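Local coordinates for peptidoglycan-recognition protein LB (Drosophila melanogaster, PDB 7NSX), which hydrolyses, with one zinc ion, the amide bond between N-acetylmuramoyl and L-amino acid residues of bacterial peptidoglycan, probably scavenging its biologically active forms, at residues 40-45 with 108-113; 16-21 with 87-92; 150-155 with 178-183; 82-87 with 113-118. All blocks are in the same frame, centred on the assembly; numbering follows the deposited sequence.

Contact 1 (40-45 with 108-113); sequences YVIIHH and DKSVGI. With ZN (zinc ion), chain B.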
loop_
_atom_site.group_PDB
_atom_site.type_symbol
_atom_site.label_atom_id
_atom_site.label_comp_id
_atom_site.label_asym_id
_atom_site.label_seq_id
_atom_site.Cartn_x
_atom_site.Cartn_y
_atom_site.Cartn_z
ATOM N N TYR A 40 5.079 -5.641 -10.090
ATOM C CA TYR A 40 5.229 -5.911 -8.635
ATOM C C TYR A 40 4.090 -5.311 -7.814
ATOM O O TYR A 40 3.641 -4.213 -8.112
ATOM C CB TYR A 40 6.538 -5.346 -8.088
ATOM C CG TYR A 40 7.761 -6.003 -8.665
ATOM C CD1 TYR A 40 8.374 -5.472 -9.781
ATOM C CD2 TYR A 40 8.253 -7.189 -8.142
ATOM C CE1 TYR A 40 9.454 -6.098 -10.372
ATOM C CE2 TYR A 40 9.363 -7.811 -8.694
ATOM C CZ TYR A 40 9.971 -7.245 -9.801
ATOM O OH TYR A 40 11.061 -7.810 -10.381
ATOM N N VAL A 41 3.675 -6.043 -6.772
ATOM C CA VAL A 41 2.863 -5.521 -5.652
ATOM C C VAL A 41 3.680 -5.622 -4.372
ATOM O O VAL A 41 4.100 -6.747 -3.973
ATOM C CB VAL A 41 1.518 -6.255 -5.557
ATOM C CG1 VAL A 41 0.734 -5.824 -4.338
ATOM C CG2 VAL A 41 0.716 -6.026 -6.832
ATOM N N ILE A 42 3.877 -4.503 -3.692
ATOM C CA ILE A 42 4.701 -4.524 -2.458
ATOM C C ILE A 42 3.831 -4.130 -1.267
ATOM O O ILE A 42 3.252 -3.030 -1.299
ATOM C CB ILE A 42 5.957 -3.661 -2.600
ATOM C CG1 ILE A 42 6.840 -4.207 -3.726
ATOM C CG2 ILE A 42 6.689 -3.610 -1.252
ATOM C CD1 ILE A 42 7.759 -3.193 -4.270
ATOM N N ILE A 43 3.815 -4.989 -0.242
ATOM C CA ILE A 43 2.996 -4.802 0.986
ATOM C C ILE A 43 3.876 -4.166 2.059
ATOM O O ILE A 43 5.050 -4.631 2.268
ATOM C CB ILE A 43 2.361 -6.132 1.441
ATOM C CG1 ILE A 43 1.568 -6.792 0.307
ATOM C CG2 ILE A 43 1.484 -5.903 2.669
ATOM C CD1 ILE A 43 0.413 -5.964 -0.220
ATOM N N HIS A 44 3.318 -3.143 2.685
ATOM C CA HIS A 44 3.848 -2.397 3.848
ATOM C C HIS A 44 2.832 -2.441 4.995
ATOM O O HIS A 44 1.595 -2.621 4.758
ATOM C CB HIS A 44 4.090 -0.927 3.453
ATOM C CG HIS A 44 4.958 -0.716 2.262
ATOM N ND1 HIS A 44 6.326 -0.529 2.361
ATOM C CD2 HIS A 44 4.668 -0.656 0.939
ATOM C CE1 HIS A 44 6.837 -0.370 1.171
ATOM N NE2 HIS A 44 5.847 -0.444 0.278
ATOM N N HIS A 45 3.293 -2.111 6.198
ATOM C CA HIS A 45 2.422 -1.581 7.283
ATOM C C HIS A 45 2.873 -0.152 7.584
ATOM O O HIS A 45 4.019 0.207 7.225
ATOM C CB HIS A 45 2.390 -2.535 8.498
ATOM C CG HIS A 45 3.639 -2.567 9.317
ATOM N ND1 HIS A 45 3.647 -3.052 10.618
ATOM C CD2 HIS A 45 4.903 -2.133 9.050
ATOM C CE1 HIS A 45 4.877 -2.907 11.119
ATOM N NE2 HIS A 45 5.673 -2.377 10.156
ATOM N N ASP A 108 9.001 2.582 -9.594
ATOM C CA ASP A 108 8.534 2.893 -10.973
ATOM C C ASP A 108 7.952 1.630 -11.633
ATOM O O ASP A 108 7.702 1.634 -12.847
ATOM C CB ASP A 108 9.685 3.523 -11.765
ATOM C CG ASP A 108 10.771 2.517 -12.094
ATOM O OD1 ASP A 108 10.842 1.461 -11.430
ATOM O OD2 ASP A 108 11.498 2.766 -13.052
ATOM N N LYS A 109 7.701 0.575 -10.868
ATOM C CA LYS A 109 7.216 -0.702 -11.457
ATOM C C LYS A 109 6.381 -1.491 -10.447
ATOM O O LYS A 109 6.373 -2.723 -10.550
ATOM C CB LYS A 109 8.447 -1.522 -11.857
ATOM C CG LYS A 109 9.393 -1.833 -10.713
ATOM C CD LYS A 109 10.647 -2.564 -11.149
ATOM C CE LYS A 109 11.647 -1.640 -11.813
ATOM N NZ LYS A 109 12.992 -2.238 -11.804
ATOM N N SER A 110 5.768 -0.822 -9.472
ATOM C CA SER A 110 5.037 -1.486 -8.360
ATOM C C SER A 110 3.813 -0.668 -7.939
ATOM O O SER A 110 3.703 0.561 -8.209
ATOM C CB SER A 110 5.912 -1.798 -7.173
ATOM O OG SER A 110 6.229 -0.636 -6.428
ATOM N N VAL A 111 2.866 -1.421 -7.390
ATOM C CA VAL A 111 1.787 -0.911 -6.526
ATOM C C VAL A 111 2.245 -1.116 -5.077
ATOM O O VAL A 111 2.385 -2.293 -4.664
ATOM C CB VAL A 111 0.471 -1.643 -6.824
ATOM C CG1 VAL A 111 -0.675 -0.995 -6.063
ATOM C CG2 VAL A 111 0.178 -1.664 -8.318
ATOM N N GLY A 112 2.477 -0.019 -4.362
ATOM C CA GLY A 112 2.827 -0.019 -2.931
ATOM C C GLY A 112 1.574 0.110 -2.086
ATOM O O GLY A 112 0.916 1.162 -2.144
ATOM N N ILE A 113 1.201 -0.948 -1.375
ATOM C CA ILE A 113 -0.058 -0.968 -0.581
ATOM C C ILE A 113 0.301 -0.957 0.912
ATOM O O ILE A 113 1.056 -1.833 1.328
ATOM C CB ILE A 113 -0.905 -2.201 -0.896
ATOM C CG1 ILE A 113 -1.164 -2.361 -2.395
ATOM C CG2 ILE A 113 -2.197 -2.154 -0.082
ATOM C CD1 ILE A 113 -1.930 -3.618 -2.732
HETATM ZN ZN ZN B . 7.407 -0.520 4.150
#
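Y40 to I43 run alongside S110 to I113 as neighbouring parallel strands, their axes 4.5 Å apart and 18° from exact alignment. Five backbone hydrogen bonds join them. The run starts with a long one, Y40 N to K109 O (3.2 Å), bent to 139° at the hydrogen; Y40 O then takes V111 N, I42 gives its N to V111 O (2.8 Å) and receives I113 N, and H44 N ends the run on I113 O. The Y40 and K109 side chains lie side by side, Y40 CE1 3.8 Å from K109 CD, with K109 O at the ring edge. On this face I42 CD1 also covers S110 CB, while S110 OG is hydrogen-bonded to Y106 O. The opposite face carries V41, I43, V111 and I113; here I113 CD1 lies across V41 CG1 at 3.8 Å, and both residues touch helix 126-142. Both are interior strands of the mixed sheet in the amidase 2 fold, and the catalytic metal sits at the end of one of them. H44 makes that link. Its CB lies 3.8 Å from I113 O. With CG anti to the carbonyl carbon (chi1 -55°), the imidazole swings back toward strand 110-115, so that I113 O meets the ring edge in plane near CD2, and CD2 also faces the backbone of G112. Beyond CG the two sides of the ring part company: ND1 binds the zinc ion at 2.1 Å, alongside H154 and C162, whereas NE2 is hydrogen-bonded to H102 ND1, which probably helps to fix the ring's rotation.

Contact 2 (16-21 with 87-92); sequences RLLSRS and DGMIYT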
loop_
_atom_site.group_PDB
_atom_site.type_symbol
_atom_site.label_atom_id
_atom_site.label_comp_id
_atom_site.label_asym_id
_atom_site.label_seq_id
_atom_site.Cartn_x
_atom_site.Cartn_y
_atom_site.Cartn_z
ATOM N N ARG A 16 -14.906 -0.312 -0.388
ATOM C CA ARG A 16 -15.042 0.753 -1.400
ATOM C C ARG A 16 -13.657 1.298 -1.692
ATOM O O ARG A 16 -12.815 1.368 -0.751
ATOM C CB ARG A 16 -15.922 1.896 -0.902
ATOM C CG ARG A 16 -17.293 1.435 -0.446
ATOM C CD ARG A 16 -18.283 1.312 -1.588
ATOM N NE ARG A 16 -19.521 0.830 -0.987
ATOM C CZ ARG A 16 -19.780 -0.448 -0.723
ATOM N NH1 ARG A 16 -18.910 -1.401 -1.037
ATOM N NH2 ARG A 16 -20.932 -0.771 -0.158
ATOM N N LEU A 17 -13.447 1.682 -2.946
ATOM C CA LEU A 17 -12.253 2.453 -3.349
ATOM C C LEU A 17 -12.570 3.931 -3.134
ATOM O O LEU A 17 -13.432 4.472 -3.839
ATOM C CB LEU A 17 -11.916 2.130 -4.802
ATOM C CG LEU A 17 -10.623 2.761 -5.323
ATOM C CD1 LEU A 17 -10.869 4.192 -5.772
ATOM C CD2 LEU A 17 -9.515 2.696 -4.277
ATOM N N LEU A 18 -11.951 4.556 -2.143
ATOM C CA LEU A 18 -12.164 5.985 -1.862
ATOM C C LEU A 18 -11.075 6.780 -2.571
ATOM O O LEU A 18 -9.918 6.328 -2.585
ATOM C CB LEU A 18 -12.186 6.199 -0.352
ATOM C CG LEU A 18 -13.171 5.277 0.384
ATOM C CD1 LEU A 18 -13.205 5.591 1.864
ATOM C CD2 LEU A 18 -14.580 5.376 -0.198
ATOM N N SER A 19 -11.494 7.867 -3.215
ATOM C CA SER A 19 -10.660 8.775 -4.035
ATOM C C SER A 19 -9.836 9.639 -3.094
ATOM O O SER A 19 -10.197 9.731 -1.900
ATOM C CB SER A 19 -11.513 9.649 -4.907
ATOM O OG SER A 19 -12.212 10.562 -4.077
ATOM N N ARG A 20 -8.827 10.309 -3.635
ATOM C CA ARG A 20 -8.003 11.291 -2.885
ATOM C C ARG A 20 -8.931 12.332 -2.243
ATOM O O ARG A 20 -8.735 12.670 -1.050
ATOM C CB ARG A 20 -6.989 11.949 -3.823
ATOM C CG ARG A 20 -5.889 11.020 -4.306
ATOM C CD ARG A 20 -5.005 11.746 -5.302
ATOM N NE ARG A 20 -4.214 12.739 -4.586
ATOM C CZ ARG A 20 -3.059 12.507 -3.997
ATOM N NH1 ARG A 20 -2.529 11.296 -4.032
ATOM N NH2 ARG A 20 -2.418 13.477 -3.378
ATOM N N SER A 21 -9.903 12.843 -3.002
ATOM C CA SER A 21 -10.801 13.926 -2.519
ATOM C C SER A 21 -11.685 13.352 -1.404
ATOM O O SER A 21 -11.912 14.085 -0.469
ATOM C CB SER A 21 -11.604 14.583 -3.632
ATOM O OG SER A 21 -12.527 13.665 -4.180
ATOM N N ASP A 87 -11.310 -0.014 8.829
ATOM C CA ASP A 87 -12.698 0.129 8.331
ATOM C C ASP A 87 -12.959 -0.811 7.143
ATOM O O ASP A 87 -14.130 -0.893 6.711
ATOM C CB ASP A 87 -12.987 1.593 8.000
ATOM C CG ASP A 87 -12.141 2.204 6.898
ATOM O OD1 ASP A 87 -12.431 3.366 6.523
ATOM O OD2 ASP A 87 -11.205 1.502 6.397
ATOM N N GLY A 88 -11.928 -1.446 6.581
ATOM C CA GLY A 88 -12.024 -2.342 5.410
ATOM C C GLY A 88 -12.195 -1.558 4.106
ATOM O O GLY A 88 -12.560 -2.138 3.085
ATOM N N MET A 89 -11.915 -0.270 4.129
ATOM C CA MET A 89 -11.962 0.617 2.928
ATOM C C MET A 89 -10.545 0.771 2.334
ATOM O O MET A 89 -9.536 0.562 3.048
ATOM C CB MET A 89 -12.495 1.996 3.311
ATOM C CG MET A 89 -13.898 1.953 3.878
ATOM S SD MET A 89 -15.084 1.257 2.684
ATOM C CE MET A 89 -15.985 0.182 3.792
ATOM N N ILE A 90 -10.487 1.058 1.043
ATOM C CA ILE A 90 -9.217 1.342 0.324
ATOM C C ILE A 90 -9.173 2.819 0.024
ATOM O O ILE A 90 -10.201 3.360 -0.492
ATOM C CB ILE A 90 -9.100 0.498 -0.949
ATOM C CG1 ILE A 90 -9.158 -0.988 -0.600
ATOM C CG2 ILE A 90 -7.832 0.877 -1.686
ATOM C CD1 ILE A 90 -10.039 -1.777 -1.489
ATOM N N TYR A 91 -8.034 3.435 0.338
ATOM C CA TYR A 91 -7.763 4.879 0.178
ATOM C C TYR A 91 -6.760 5.061 -0.958
ATOM O O TYR A 91 -5.638 4.542 -0.842
ATOM C CB TYR A 91 -7.287 5.474 1.503
ATOM C CG TYR A 91 -8.333 5.404 2.579
ATOM C CD1 TYR A 91 -8.507 4.261 3.347
ATOM C CD2 TYR A 91 -9.239 6.435 2.737
ATOM C CE1 TYR A 91 -9.490 4.185 4.321
ATOM C CE2 TYR A 91 -10.234 6.368 3.697
ATOM C CZ TYR A 91 -10.366 5.238 4.487
ATOM O OH TYR A 91 -11.372 5.168 5.403
ATOM N N THR A 92 -7.149 5.765 -2.018
ATOM C CA THR A 92 -6.209 6.083 -3.120
ATOM C C THR A 92 -5.070 6.944 -2.572
ATOM O O THR A 92 -5.360 8.019 -2.036
ATOM C CB THR A 92 -6.899 6.785 -4.304
ATOM O OG1 THR A 92 -8.000 5.973 -4.717
ATOM C CG2 THR A 92 -5.953 7.003 -5.464
#
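A short parallel edge pairing, L17 and L18 against I90 and Y91, adds strand 17-18 to the side of the sheet remote from the zinc strands. The backbone bonds are nearly straight: I90 N to R16 O, L18 N to I90 O (2.7 Å, 172° at the hydrogen) and T92 N to L18 O. L18 O is gripped twice, because T92 OG1 donates to it as well at 2.9 Å, arriving 34° out of the carbonyl plane. This second bond uses a hydroxyl set beside its own backbone N (chi1 -54°), leaving CG2 to meet the CG of R20, which crosses it at about a right angle. L17 reaches over the same hydroxyl, with CD1 3.5 Å from T92 OG1, while its CD2 touches I90 CG2 at 3.6 Å. On the other face L18 lies alongside Y91 and points the same way; its CD1 comes obliquely to the ring, 3.6 Å from CE2, and also reaches M89 CB. At the leading end the bend at chi2 of M89 brings SD beside R16, where it accepts a weak hydrogen bond from R16 N and lies 3.7 Å from R16 CB. M89 N is itself held by D87 OD2 (3.0 Å), met from above the carboxylate plane, in an Asx turn. R20, in the loop after the strand, makes a salt bridge with D77, and I90 packs on helix 126-142. Strands 82-84 and 90-92 form an antiparallel hairpin, and strand 17-18 joins its 90-92 arm in parallel as the edge of the mixed amidase 2 sheet.

Contact 3 (150-155 with 178-183); sequences KLLGHR and THINDT. With ZN (zinc ion), chain B.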
loop_
_atom_site.group_PDB
_atom_site.type_symbol
_atom_site.label_atom_id
_atom_site.label_comp_id
_atom_site.label_asym_id
_atom_site.label_seq_id
_atom_site.Cartn_x
_atom_site.Cartn_y
_atom_site.Cartn_z
ATOM N N LYS A 150 4.300 -10.200 -9.220
ATOM C CA LYS A 150 4.964 -10.820 -8.060
ATOM C C LYS A 150 4.573 -10.026 -6.808
ATOM O O LYS A 150 4.781 -8.785 -6.802
ATOM C CB LYS A 150 6.472 -10.775 -8.297
ATOM C CG LYS A 150 6.980 -11.543 -9.506
ATOM C CD LYS A 150 8.436 -11.241 -9.771
ATOM C CE LYS A 150 9.193 -12.415 -10.351
ATOM N NZ LYS A 150 8.677 -12.757 -11.701
ATOM N N LEU A 151 4.084 -10.728 -5.784
ATOM C CA LEU A 151 3.731 -10.150 -4.479
ATOM C C LEU A 151 4.941 -10.282 -3.546
ATOM O O LEU A 151 5.431 -11.432 -3.328
ATOM C CB LEU A 151 2.505 -10.859 -3.917
ATOM C CG LEU A 151 2.048 -10.398 -2.541
ATOM C CD1 LEU A 151 1.356 -9.047 -2.630
ATOM C CD2 LEU A 151 1.130 -11.424 -1.941
ATOM N N LEU A 152 5.386 -9.136 -3.030
ATOM C CA LEU A 152 6.496 -9.007 -2.065
ATOM C C LEU A 152 6.045 -8.220 -0.837
ATOM O O LEU A 152 5.101 -7.405 -0.917
ATOM C CB LEU A 152 7.644 -8.275 -2.754
ATOM C CG LEU A 152 8.121 -8.874 -4.076
ATOM C CD1 LEU A 152 9.122 -7.967 -4.737
ATOM C CD2 LEU A 152 8.692 -10.262 -3.867
ATOM N N GLY A 153 6.724 -8.482 0.272
ATOM C CA GLY A 153 6.804 -7.591 1.436
ATOM C C GLY A 153 7.990 -6.680 1.282
ATOM O O GLY A 153 8.963 -7.077 0.597
ATOM N N HIS A 154 7.897 -5.487 1.862
ATOM C CA HIS A 154 8.954 -4.456 1.795
ATOM C C HIS A 154 10.277 -5.116 2.204
ATOM O O HIS A 154 11.284 -4.880 1.493
ATOM C CB HIS A 154 8.571 -3.282 2.691
ATOM C CG HIS A 154 9.465 -2.096 2.586
ATOM N ND1 HIS A 154 9.216 -0.940 3.309
ATOM C CD2 HIS A 154 10.589 -1.862 1.863
ATOM C CE1 HIS A 154 10.146 -0.052 3.035
ATOM N NE2 HIS A 154 10.993 -0.592 2.147
ATOM N N ARG A 155 10.254 -5.938 3.269
ATOM C CA ARG A 155 11.483 -6.542 3.862
ATOM C C ARG A 155 12.229 -7.446 2.876
ATOM O O ARG A 155 13.329 -7.898 3.223
ATOM C CB ARG A 155 11.130 -7.384 5.075
ATOM C CG ARG A 155 10.155 -8.514 4.779
ATOM C CD ARG A 155 10.123 -9.494 5.930
ATOM N NE ARG A 155 9.772 -8.810 7.162
ATOM C CZ ARG A 155 9.717 -9.387 8.364
ATOM N NH1 ARG A 155 9.990 -10.675 8.497
ATOM N NH2 ARG A 155 9.388 -8.670 9.426
ATOM N N THR A 178 6.154 -14.340 -3.929
ATOM C CA THR A 178 7.352 -14.628 -4.748
ATOM C C THR A 178 8.604 -14.510 -3.866
ATOM O O THR A 178 8.724 -13.507 -3.142
ATOM C CB THR A 178 7.404 -13.625 -5.902
ATOM O OG1 THR A 178 6.218 -13.844 -6.660
ATOM C CG2 THR A 178 8.613 -13.744 -6.798
ATOM N N HIS A 179 9.507 -15.490 -3.949
ATOM C CA HIS A 179 10.889 -15.440 -3.399
ATOM C C HIS A 179 11.785 -14.869 -4.486
ATOM O O HIS A 179 11.729 -15.400 -5.610
ATOM C CB HIS A 179 11.371 -16.836 -2.974
ATOM C CG HIS A 179 10.480 -17.484 -1.973
ATOM N ND1 HIS A 179 10.296 -16.960 -0.696
ATOM C CD2 HIS A 179 9.726 -18.603 -2.045
ATOM C CE1 HIS A 179 9.469 -17.743 -0.024
ATOM N NE2 HIS A 179 9.093 -18.749 -0.842
ATOM N N ILE A 180 12.535 -13.816 -4.180
ATOM C CA ILE A 180 13.422 -13.118 -5.152
ATOM C C ILE A 180 14.898 -13.350 -4.785
ATOM O O ILE A 180 15.773 -12.940 -5.577
ATOM C CB ILE A 180 13.066 -11.618 -5.254
ATOM C CG1 ILE A 180 13.116 -10.887 -3.907
ATOM C CG2 ILE A 180 11.715 -11.458 -5.941
ATOM C CD1 ILE A 180 13.235 -9.390 -4.049
ATOM N N ASN A 181 15.188 -13.948 -3.628
ATOM C CA ASN A 181 16.597 -14.182 -3.204
ATOM C C ASN A 181 16.651 -15.590 -2.613
ATOM O O ASN A 181 15.579 -16.157 -2.330
ATOM C CB ASN A 181 17.116 -12.998 -2.371
ATOM C CG ASN A 181 17.219 -11.702 -3.169
ATOM O OD1 ASN A 181 16.513 -10.723 -2.868
ATOM N ND2 ASN A 181 18.075 -11.670 -4.198
ATOM N N ASP A 182 17.836 -16.195 -2.568
ATOM C CA ASP A 182 17.986 -17.622 -2.172
ATOM C C ASP A 182 17.557 -17.816 -0.700
ATOM O O ASP A 182 17.334 -18.937 -0.327
ATOM C CB ASP A 182 19.413 -18.129 -2.399
ATOM C CG ASP A 182 19.892 -18.094 -3.846
ATOM O OD1 ASP A 182 19.057 -17.806 -4.739
ATOM O OD2 ASP A 182 21.100 -18.333 -4.067
ATOM N N THR A 183 17.450 -16.763 0.104
ATOM C CA THR A 183 16.972 -16.834 1.514
ATOM C C THR A 183 15.453 -17.081 1.593
ATOM O O THR A 183 15.009 -17.656 2.586
ATOM C CB THR A 183 17.361 -15.543 2.233
ATOM O OG1 THR A 183 16.744 -14.502 1.466
ATOM C CG2 THR A 183 18.865 -15.385 2.325
HETATM ZN ZN ZN B . 7.407 -0.520 4.150
#
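T178 and I180 belong to the C-terminal tail that follows helix 165-171, and they touch the K150-L152 part of strand 149-153, the outermost strand on the zinc side of the sheet. One backbone hydrogen bond crosses between the segments, from T178 N to L151 O (3.1 Å), bent to 146° at the hydrogen. The T178 and K150 side chains cross at a slant: OG1 is 3.5 Å from K150 CB, and CG2 follows the aliphatic chain outward to K150 CE at 3.8 Å. The hydroxyl's polar partner is H176 O. The tail does not form a further regular strand, although H176 also exchanges a backbone bond with L151; it is an irregular extension beside the edge of the amidase 2 sheet. L152 supplies the apolar part of the contact. With CG beside the backbone N (chi1 -54°) and the chain extended beyond it, L152 CD2 reaches the tail, 3.3 Å from T178 O and 3.9 Å from I180 CG2, and the I180 side chain crosses it at about a right angle. T178 O also accepts a hydrogen bond from Q156 NE2, beside the L152 methyl. V157 touches both L152 and I180. Just beyond the strand, H154 makes no contact with the tail and instead binds the zinc ion through ND1 at 2.0 Å, with H44 and C162 as the other protein ligands.

Contact 4 (82-87 with 113-118); sequences FGIGGD and IVLIGD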
loop_
_atom_site.group_PDB
_atom_site.type_symbol
_atom_site.label_atom_id
_atom_site.label_comp_id
_atom_site.label_asym_id
_atom_site.label_seq_id
_atom_site.Cartn_x
_atom_site.Cartn_y
_atom_site.Cartn_z
ATOM N N PHE A 82 -1.607 3.037 -2.419
ATOM C CA PHE A 82 -2.910 2.856 -1.764
ATOM C C PHE A 82 -2.685 2.568 -0.288
ATOM O O PHE A 82 -1.659 1.943 0.051
ATOM C CB PHE A 82 -3.697 1.721 -2.422
ATOM C CG PHE A 82 -4.111 1.978 -3.849
ATOM C CD1 PHE A 82 -3.332 1.537 -4.902
ATOM C CD2 PHE A 82 -5.266 2.688 -4.146
ATOM C CE1 PHE A 82 -3.718 1.756 -6.218
ATOM C CE2 PHE A 82 -5.646 2.935 -5.462
ATOM C CZ PHE A 82 -4.879 2.452 -6.502
ATOM N N GLY A 83 -3.667 2.985 0.530
ATOM C CA GLY A 83 -3.784 2.655 1.958
ATOM C C GLY A 83 -5.003 1.774 2.210
ATOM O O GLY A 83 -6.003 1.848 1.462
ATOM N N ILE A 84 -4.907 0.916 3.221
ATOM C CA ILE A 84 -6.025 0.077 3.691
ATOM C C ILE A 84 -6.276 0.349 5.171
ATOM O O ILE A 84 -5.340 0.273 5.980
ATOM C CB ILE A 84 -5.767 -1.391 3.359
ATOM C CG1 ILE A 84 -5.677 -1.522 1.830
ATOM C CG2 ILE A 84 -6.882 -2.225 3.976
ATOM C CD1 ILE A 84 -5.327 -2.843 1.348
ATOM N N GLY A 85 -7.513 0.690 5.498
ATOM C CA GLY A 85 -7.920 0.979 6.882
ATOM C C GLY A 85 -8.565 -0.214 7.554
ATOM O O GLY A 85 -9.052 -1.162 6.858
ATOM N N GLY A 86 -8.667 -0.143 8.884
ATOM C CA GLY A 86 -9.347 -1.180 9.669
ATOM C C GLY A 86 -10.842 -1.067 9.509
ATOM O O GLY A 86 -11.510 -1.969 9.958
ATOM N N ASP A 87 -11.310 -0.014 8.829
ATOM C CA ASP A 87 -12.698 0.129 8.331
ATOM C C ASP A 87 -12.959 -0.811 7.143
ATOM O O ASP A 87 -14.130 -0.893 6.711
ATOM C CB ASP A 87 -12.987 1.593 8.000
ATOM C CG ASP A 87 -12.141 2.204 6.898
ATOM O OD1 ASP A 87 -12.431 3.366 6.523
ATOM O OD2 ASP A 87 -11.205 1.502 6.397
ATOM N N ILE A 113 1.201 -0.948 -1.375
ATOM C CA ILE A 113 -0.058 -0.968 -0.581
ATOM C C ILE A 113 0.301 -0.957 0.912
ATOM O O ILE A 113 1.056 -1.833 1.328
ATOM C CB ILE A 113 -0.905 -2.201 -0.896
ATOM C CG1 ILE A 113 -1.164 -2.361 -2.395
ATOM C CG2 ILE A 113 -2.197 -2.154 -0.082
ATOM C CD1 ILE A 113 -1.930 -3.618 -2.732
ATOM N N VAL A 114 -0.200 0.002 1.668
ATOM C CA VAL A 114 0.093 0.093 3.120
ATOM C C VAL A 114 -1.149 -0.354 3.893
ATOM O O VAL A 114 -2.220 0.184 3.650
ATOM C CB VAL A 114 0.590 1.476 3.587
ATOM C CG1 VAL A 114 -0.422 2.572 3.400
ATOM C CG2 VAL A 114 1.032 1.396 5.053
ATOM N N LEU A 115 -0.992 -1.315 4.793
ATOM C CA LEU A 115 -2.057 -1.669 5.754
ATOM C C LEU A 115 -1.768 -0.837 7.004
ATOM O O LEU A 115 -0.727 -1.021 7.648
ATOM C CB LEU A 115 -2.096 -3.181 5.997
ATOM C CG LEU A 115 -2.914 -3.988 4.982
ATOM C CD1 LEU A 115 -2.240 -4.088 3.633
ATOM C CD2 LEU A 115 -3.167 -5.410 5.487
ATOM N N ILE A 116 -2.639 0.116 7.270
ATOM C CA ILE A 116 -2.460 1.071 8.395
ATOM C C ILE A 116 -2.450 0.252 9.697
ATOM O O ILE A 116 -3.361 -0.585 9.900
ATOM C CB ILE A 116 -3.542 2.160 8.360
ATOM C CG1 ILE A 116 -3.520 2.914 7.029
ATOM C CG2 ILE A 116 -3.409 3.076 9.559
ATOM C CD1 ILE A 116 -4.648 3.901 6.852
ATOM N N GLY A 117 -1.397 0.434 10.499
ATOM C CA GLY A 117 -1.234 -0.208 11.810
ATOM C C GLY A 117 0.099 -0.905 11.900
ATOM O O GLY A 117 0.879 -0.861 10.927
ATOM N N ASP A 118 0.340 -1.500 13.064
ATOM C CA ASP A 118 1.561 -2.245 13.437
ATOM C C ASP A 118 1.196 -3.720 13.450
ATOM O O ASP A 118 0.440 -4.135 14.368
ATOM C CB ASP A 118 2.049 -1.715 14.780
ATOM C CG ASP A 118 3.195 -2.491 15.393
ATOM O OD1 ASP A 118 3.856 -3.269 14.651
ATOM O OD2 ASP A 118 3.435 -2.264 16.608
#
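F82 to I84 lie parallel to I113 to L115, the strand axes 4.7 Å apart and 21° from alignment. Three backbone hydrogen bonds join them, V114 N to F82 O (2.9 Å), I84 N to V114 O (2.8 Å) and I116 N to I84 O (3.0 Å). The middle bond is the most bent of the three, 148° at its hydrogen. I84 carries the apolar contact. Its CD1 rests on I113 CG2 at 3.5 Å, the two side chains meeting at a slant, and the same methyl lies 4.0 Å from CD1 of L115, which runs beside I84 and points the same way. F82 shares this face, but its ring leads away from strand 110-115 to meet F96. On the other face V114 holds CG1 between its backbone N and carbonyl carbon (chi1 63°), which lays that methyl over the neighbouring backbone, 3.6 Å from F82 O and close to G83 CA. G83 has no side chain there, and the valine covers it. I116, just past the strand, uses its CG1 and CB to cover the peptide at I84 O, the CG1 contact being 3.4 Å, beside the bond that oxygen already accepts from I116 N. Helix 126-142 packs on the face of F82, I84, I113 and L115; beyond the strand, I116 meets S61, M62 and M65 of helix 55-72. V114 touches Y80 and S46 in the loops near the zinc site, and strand 38-45 flanks strand 110-115 on its other edge.

How the contacts relate
All four contacts draw on one mixed sheet, crossed in the order 17-18, 90-92, 82-84, 110-115, 38-45, 149-153. Contact 2 takes the first edge and contact 3 the last, their centres about 27 Å apart on opposite sides of the chain's centre; contacts 4 and 1 fill the middle, about 13 Å apart, and share I113. Contacts 2 and 4 touch through the backbone hydrogen bond of Y91 with G83, on antiparallel strands; their segments also overlap at D87. Along the chain contacts 1, 2 and 4 cross one another, whereas contact 3 follows them all. Contacts 1 and 3 each bring one histidine to the zinc ion, so the metal site lies where neighbouring strands 38-45 and 149-153 end.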